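Local coordinates for protein aminotransferase AspB (Helicobacter pylori 26695, PDB 3EZS) that probably catalyses pyridoxal 5'-phosphate-dependent transfer of amino groups between amino acids and keto acids, at residues Arg13-Glu18 and Phe322-Tyr327; Ile333-Leu338 and Tyr349-Leu354. All blocks are in the same frame, centred on the assembly; numbering follows the deposited sequence.

Contact 1: residues Arg13-Glu18 and Phe322-Tyr327; sequences RALLKE and FAKTLY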
loop_
_atom_site.group_PDB
_atom_site.type_symbol
_atom_site.label_atom_id
_atom_site.label_comp_id
_atom_site.label_asym_id
_atom_site.label_seq_id
_atom_site.Cartn_x
_atom_site.Cartn_y
_atom_site.Cartn_z
ATOM N N ARG A 13 9.124 -10.318 23.455
ATOM C CA ARG A 13 10.301 -9.558 23.877
ATOM C C ARG A 13 10.159 -9.181 25.346
ATOM O O ARG A 13 11.113 -9.343 26.118
ATOM C CB ARG A 13 10.469 -8.305 23.010
ATOM C CG ARG A 13 11.757 -7.493 23.248
ATOM C CD ARG A 13 11.933 -6.448 22.125
ATOM N NE ARG A 13 10.781 -5.533 22.060
ATOM C CZ ARG A 13 10.494 -4.703 21.052
ATOM N NH1 ARG A 13 11.263 -4.642 19.964
ATOM N NH2 ARG A 13 9.404 -3.937 21.126
ATOM N N ALA A 14 8.971 -8.722 25.744
ATOM C CA ALA A 14 8.708 -8.332 27.141
ATOM C C ALA A 14 8.826 -9.505 28.096
ATOM O O ALA A 14 9.381 -9.362 29.181
ATOM C CB ALA A 14 7.323 -7.695 27.287
ATOM N N LEU A 15 8.289 -10.658 27.694
ATOM C CA LEU A 15 8.353 -11.875 28.508
ATOM C C LEU A 15 9.799 -12.345 28.791
ATOM O O LEU A 15 10.113 -12.786 29.892
ATOM C CB LEU A 15 7.605 -13.002 27.795
ATOM C CG LEU A 15 7.540 -14.355 28.511
ATOM C CD1 LEU A 15 6.655 -14.324 29.792
ATOM C CD2 LEU A 15 7.086 -15.414 27.561
ATOM N N LEU A 16 10.661 -12.253 27.788
ATOM C CA LEU A 16 12.036 -12.750 27.891
ATOM C C LEU A 16 13.104 -11.707 28.275
ATOM O O LEU A 16 14.259 -12.067 28.481
ATOM C CB LEU A 16 12.413 -13.412 26.555
ATOM C CG LEU A 16 11.463 -14.494 26.028
ATOM C CD1 LEU A 16 11.951 -15.070 24.653
ATOM C CD2 LEU A 16 11.286 -15.605 27.064
ATOM N N LYS A 17 12.701 -10.442 28.396
ATOM C CA LYS A 17 13.598 -9.306 28.690
ATOM C C LYS A 17 14.500 -9.492 29.916
ATOM O O LYS A 17 15.667 -9.136 29.884
ATOM C CB LYS A 17 12.761 -8.025 28.829
ATOM C CG LYS A 17 13.552 -6.729 28.899
ATOM C CD LYS A 17 12.620 -5.506 28.801
ATOM N N GLU A 18 13.975 -10.083 30.979
ATOM C CA GLU A 18 14.764 -10.296 32.184
ATOM C C GLU A 18 15.617 -11.577 32.164
ATOM O O GLU A 18 16.247 -11.899 33.180
ATOM C CB GLU A 18 13.839 -10.305 33.408
ATOM C CG GLU A 18 13.044 -9.009 33.574
ATOM C CD GLU A 18 12.123 -9.007 34.793
ATOM O OE1 GLU A 18 12.121 -10.006 35.555
ATOM O OE2 GLU A 18 11.408 -7.994 34.981
ATOM N N PHE A 322 6.639 -22.051 29.845
ATOM C CA PHE A 322 7.430 -22.982 29.046
ATOM C C PHE A 322 8.410 -22.199 28.174
ATOM O O PHE A 322 9.555 -22.593 28.024
ATOM C CB PHE A 322 6.507 -23.854 28.178
ATOM C CG PHE A 322 7.212 -24.961 27.435
ATOM C CD1 PHE A 322 7.446 -26.180 28.041
ATOM C CD2 PHE A 322 7.608 -24.796 26.119
ATOM C CE1 PHE A 322 8.093 -27.207 27.356
ATOM C CE2 PHE A 322 8.231 -25.817 25.425
ATOM C CZ PHE A 322 8.489 -27.028 26.056
ATOM N N ALA A 323 7.947 -21.090 27.606
ATOM C CA ALA A 323 8.803 -20.246 26.762
ATOM C C ALA A 323 9.985 -19.712 27.559
ATOM O O ALA A 323 11.093 -19.725 27.050
ATOM C CB ALA A 323 8.018 -19.078 26.132
ATOM N N LYS A 324 9.726 -19.251 28.790
ATOM C CA LYS A 324 10.749 -18.696 29.686
ATOM C C LYS A 324 11.791 -19.723 30.038
ATOM O O LYS A 324 12.978 -19.444 29.938
ATOM C CB LYS A 324 10.124 -18.119 30.981
ATOM C CG LYS A 324 9.765 -16.626 30.921
ATOM C CD LYS A 324 8.587 -16.211 31.832
ATOM C CE LYS A 324 8.654 -16.694 33.270
ATOM N NZ LYS A 324 7.354 -16.467 33.992
ATOM N N THR A 325 11.333 -20.895 30.472
ATOM C CA THR A 325 12.217 -22.000 30.836
ATOM C C THR A 325 13.105 -22.436 29.674
ATOM O O THR A 325 14.321 -22.602 29.846
ATOM C CB THR A 325 11.417 -23.241 31.338
ATOM O OG1 THR A 325 10.623 -22.858 32.458
ATOM C CG2 THR A 325 12.367 -24.375 31.780
ATOM N N LEU A 326 12.508 -22.614 28.495
ATOM C CA LEU A 326 13.269 -23.065 27.340
ATOM C C LEU A 326 14.329 -22.029 26.912
ATOM O O LEU A 326 15.449 -22.386 26.567
ATOM C CB LEU A 326 12.307 -23.396 26.191
ATOM C CG LEU A 326 12.864 -24.129 24.975
ATOM C CD1 LEU A 326 13.322 -25.527 25.316
ATOM C CD2 LEU A 326 11.805 -24.170 23.897
ATOM N N TYR A 327 13.966 -20.757 26.941
ATOM C CA TYR A 327 14.889 -19.707 26.552
ATOM C C TYR A 327 16.027 -19.550 27.562
ATOM O O TYR A 327 17.195 -19.412 27.187
ATOM C CB TYR A 327 14.140 -18.399 26.400
ATOM C CG TYR A 327 14.989 -17.270 25.900
ATOM C CD1 TYR A 327 15.507 -17.295 24.605
ATOM C CD2 TYR A 327 15.232 -16.148 26.685
ATOM C CE1 TYR A 327 16.283 -16.249 24.122
ATOM C CE2 TYR A 327 16.006 -15.097 26.210
ATOM C CZ TYR A 327 16.519 -15.150 24.924
ATOM O OH TYR A 327 17.275 -14.111 24.442
HETATM O O HOH W 1 16.857 -11.720 26.635
#

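Contact 2: residues Ile333-Leu338 and Tyr349-Leu354; sequences ITLPAL and YVRLAL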
loop_
_atom_site.group_PDB
_atom_site.type_symbol
_atom_site.label_atom_id
_atom_site.label_comp_id
_atom_site.label_asym_id
_atom_site.label_seq_id
_atom_site.Cartn_x
_atom_site.Cartn_y
_atom_site.Cartn_z
ATOM N N ILE A 333 13.899 -19.998 21.311
ATOM C CA ILE A 333 12.764 -19.073 21.379
ATOM C C ILE A 333 11.514 -19.717 20.792
ATOM O O ILE A 333 11.538 -20.215 19.664
ATOM C CB ILE A 333 13.048 -17.765 20.576
ATOM C CG1 ILE A 333 14.236 -17.001 21.179
ATOM C CG2 ILE A 333 11.792 -16.882 20.490
ATOM C CD1 ILE A 333 14.829 -15.889 20.260
ATOM N N THR A 334 10.438 -19.722 21.579
ATOM C CA THR A 334 9.127 -20.222 21.158
ATOM C C THR A 334 8.099 -19.126 21.450
ATOM O O THR A 334 8.358 -18.228 22.250
ATOM C CB THR A 334 8.768 -21.550 21.870
ATOM O OG1 THR A 334 8.547 -21.318 23.272
ATOM C CG2 THR A 334 9.904 -22.604 21.681
ATOM N N LEU A 335 6.941 -19.194 20.798
ATOM C CA LEU A 335 5.886 -18.193 20.939
ATOM C C LEU A 335 4.692 -18.729 21.744
ATOM O O LEU A 335 3.994 -19.641 21.283
ATOM C CB LEU A 335 5.387 -17.751 19.549
ATOM C CG LEU A 335 4.265 -16.699 19.462
ATOM C CD1 LEU A 335 4.709 -15.335 20.082
ATOM C CD2 LEU A 335 3.778 -16.503 18.016
ATOM N N PRO A 336 4.461 -18.184 22.949
ATOM C CA PRO A 336 3.257 -18.559 23.679
ATOM C C PRO A 336 2.022 -18.195 22.843
ATOM O O PRO A 336 1.917 -17.044 22.369
ATOM C CB PRO A 336 3.324 -17.688 24.936
ATOM C CG PRO A 336 4.712 -17.343 25.101
ATOM C CD PRO A 336 5.273 -17.228 23.722
ATOM N N ALA A 337 1.110 -19.156 22.661
ATOM C CA ALA A 337 -0.087 -18.943 21.837
ATOM C C ALA A 337 -1.066 -17.941 22.440
ATOM O O ALA A 337 -1.953 -17.438 21.731
ATOM C CB ALA A 337 -0.786 -20.267 21.511
ATOM N N LEU A 338 -0.900 -17.640 23.728
ATOM C CA LEU A 338 -1.724 -16.655 24.408
ATOM C C LEU A 338 -1.646 -15.321 23.670
ATOM O O LEU A 338 -2.663 -14.621 23.501
ATOM C CB LEU A 338 -1.252 -16.495 25.850
ATOM C CG LEU A 338 -2.097 -15.689 26.841
ATOM C CD1 LEU A 338 -3.350 -16.498 27.306
ATOM C CD2 LEU A 338 -1.203 -15.280 28.035
ATOM N N TYR A 349 -0.403 -23.592 25.194
ATOM C CA TYR A 349 0.368 -23.903 23.995
ATOM C C TYR A 349 1.464 -22.914 23.683
ATOM O O TYR A 349 1.393 -21.736 24.073
ATOM C CB TYR A 349 -0.563 -23.908 22.775
ATOM C CG TYR A 349 -1.623 -24.977 22.821
ATOM C CD1 TYR A 349 -2.823 -24.754 23.486
ATOM C CD2 TYR A 349 -1.418 -26.217 22.213
ATOM C CE1 TYR A 349 -3.789 -25.728 23.541
ATOM C CE2 TYR A 349 -2.378 -27.206 22.270
ATOM C CZ TYR A 349 -3.565 -26.952 22.935
ATOM O OH TYR A 349 -4.530 -27.914 23.023
ATOM N N VAL A 350 2.493 -23.408 22.981
ATOM C CA VAL A 350 3.508 -22.541 22.369
ATOM C C VAL A 350 3.438 -22.910 20.900
ATOM O O VAL A 350 3.162 -24.080 20.554
ATOM C CB VAL A 350 4.982 -22.685 22.887
ATOM C CG1 VAL A 350 5.097 -22.208 24.331
ATOM C CG2 VAL A 350 5.544 -24.111 22.701
ATOM N N ARG A 351 3.634 -21.912 20.044
ATOM C CA ARG A 351 3.672 -22.127 18.628
ATOM C C ARG A 351 5.139 -22.201 18.243
ATOM O O ARG A 351 5.954 -21.400 18.728
ATOM C CB ARG A 351 3.010 -20.991 17.847
ATOM C CG ARG A 351 2.852 -21.337 16.365
ATOM C CD ARG A 351 2.541 -20.129 15.514
ATOM N NE ARG A 351 3.708 -19.256 15.353
ATOM C CZ ARG A 351 3.660 -18.095 14.709
ATOM N NH1 ARG A 351 2.542 -17.700 14.109
ATOM N NH2 ARG A 351 4.739 -17.347 14.628
ATOM N N LEU A 352 5.448 -23.154 17.363
ATOM C CA LEU A 352 6.786 -23.353 16.815
ATOM C C LEU A 352 6.683 -23.136 15.285
ATOM O O LEU A 352 5.774 -23.680 14.652
ATOM C CB LEU A 352 7.290 -24.779 17.078
ATOM C CG LEU A 352 7.331 -25.393 18.488
ATOM C CD1 LEU A 352 7.973 -26.770 18.411
ATOM C CD2 LEU A 352 8.079 -24.539 19.477
ATOM N N ALA A 353 7.615 -22.360 14.715
ATOM C CA ALA A 353 7.637 -22.043 13.292
ATOM C C ALA A 353 8.813 -22.792 12.676
ATOM O O ALA A 353 9.959 -22.406 12.870
ATOM C CB ALA A 353 7.762 -20.509 13.077
ATOM N N LEU A 354 8.524 -23.868 11.935
ATOM C CA LEU A 354 9.580 -24.726 11.384
ATOM C C LEU A 354 10.084 -24.163 10.047
ATOM O O LEU A 354 9.895 -24.748 8.980
ATOM C CB LEU A 354 9.085 -26.169 11.260
ATOM C CG LEU A 354 8.470 -26.775 12.531
ATOM C CD1 LEU A 354 8.241 -28.241 12.296
ATOM C CD2 LEU A 354 9.313 -26.562 13.810
HETATM O O HOH W 2 0.610 -19.254 25.775
#

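Contact 1: residues Arg13-Glu18 and Phe322-Tyr327
Leu16 lies over the ring of Tyr327 where the two helices meet. The methyl CD1 of Leu16 stands 4.0 Å from the centroid of the Tyr327 ring, 15° off the ring normal, a CH-pi contact over one face. Lower on the side chain, CB of Leu16 comes within 3.9 Å of CD2 of Tyr327, while its other methyl, CD2, reaches back to CB of Tyr327 and to the turn at Lys324. The tyrosine holds CG anti to its backbone N (chi1 -176°), which carries the ring out from its own helix toward residues 13-18. The preceding residue, Leu15, splits its two methyls between neighbours. CD2 of Leu15 rests 4.0 Å from CB of Ala323, and CD1 of Leu15 presses on CD of Lys324 at 3.4 Å, tighter than ordinary carbon packing; the leucine and lysine side chains cross there at about a right angle. At its far end the lysine forms a weak hydrogen bond from NZ to OD1 of Asn321, within its own helix. No direct hydrogen bond joins the segments, but one water bridges them: it donates to O of Leu16 at 3.2 Å and lies 3.3 Å from OH of Tyr327, in the plane of the ring at its edge. Behind this first shell, Pro336 of strand 335-336 touches both Leu15 and Ala323, Tyr339 also touches Leu15, and Pro21 borders Tyr327. Helix 8-16 thus packs near the surface against helix 319-330, which on another flank sends Phe322, Thr325 and Leu326 to helix 358-372.

Contact 2: residues Ile333-Leu338 and Tyr349-Leu354
Leu335 and Arg351 pair across the strands through two backbone hydrogen bonds, an antiparallel hydrogen-bonded pair. N of Arg351 gives to O of Leu335 at 2.6 Å, and N of Leu335 returns a longer bond to O of Arg351 at 3.2 Å. The same Leu335 O also receives a CA-H...O contact from CA of Val350. The side chains of Leu335 and Arg351 run alongside each other, and CD2 of Leu335 sits over one face of the guanidinium, 3.6 Å from NH2 of Arg351; hydrogen bonds from NH2 to Gly29 O and from NH1 to Asn165 OD1 fix the rotation of that flat group. On the face of Pro336 and Val350, Thr334 packs closely, its CG2 pressed to CD2 of Leu352 at 3.5 Å. With CG anti to the carbonyl carbon (chi1 -54°), the end of Leu352 comes nearer to Thr334. Toward Tyr349 and Leu338, both partly exposed, the packing is slacker. Ala337 N bonds to O of Tyr349 at 3.0 Å from above the carbonyl plane, and CB of Ala337 meets CB of Tyr349 at 3.9 Å. A water there donates to Tyr349 O and accepts from Leu338 N, while the tyrosine ring leads away to stack on Tyr313. Strand 349-353 is the middle member of a three-stranded antiparallel sheet in the small domain of the aminotransferase fold. Arg351 probably corresponds to the family's conserved arginine, which in relatives binds the substrate's alpha-carboxylate beside an asparagine.

In the fold
Contact 1 is a peripheral helix-to-helix meeting, about 26 Å from the chain centre to its own centre; contact 2 is mostly buried, about 16 Å by the same measure. The chemistry follows: aliphatic and CH-pi packing with a single water bridge in the first, backbone hydrogen bonding and a fixed guanidinium in the second. Their centres lie about 11 Å apart, and helix 319-330 is followed in the chain by strand 335-336 after a short connection, so the second element of contact 1 precedes the first of contact 2. The two also touch by packing alone: Ala323 CB lies 3.9 Å from Pro336 CG, and Tyr327 CE1 lies 3.7 Å from Ile333 CG1.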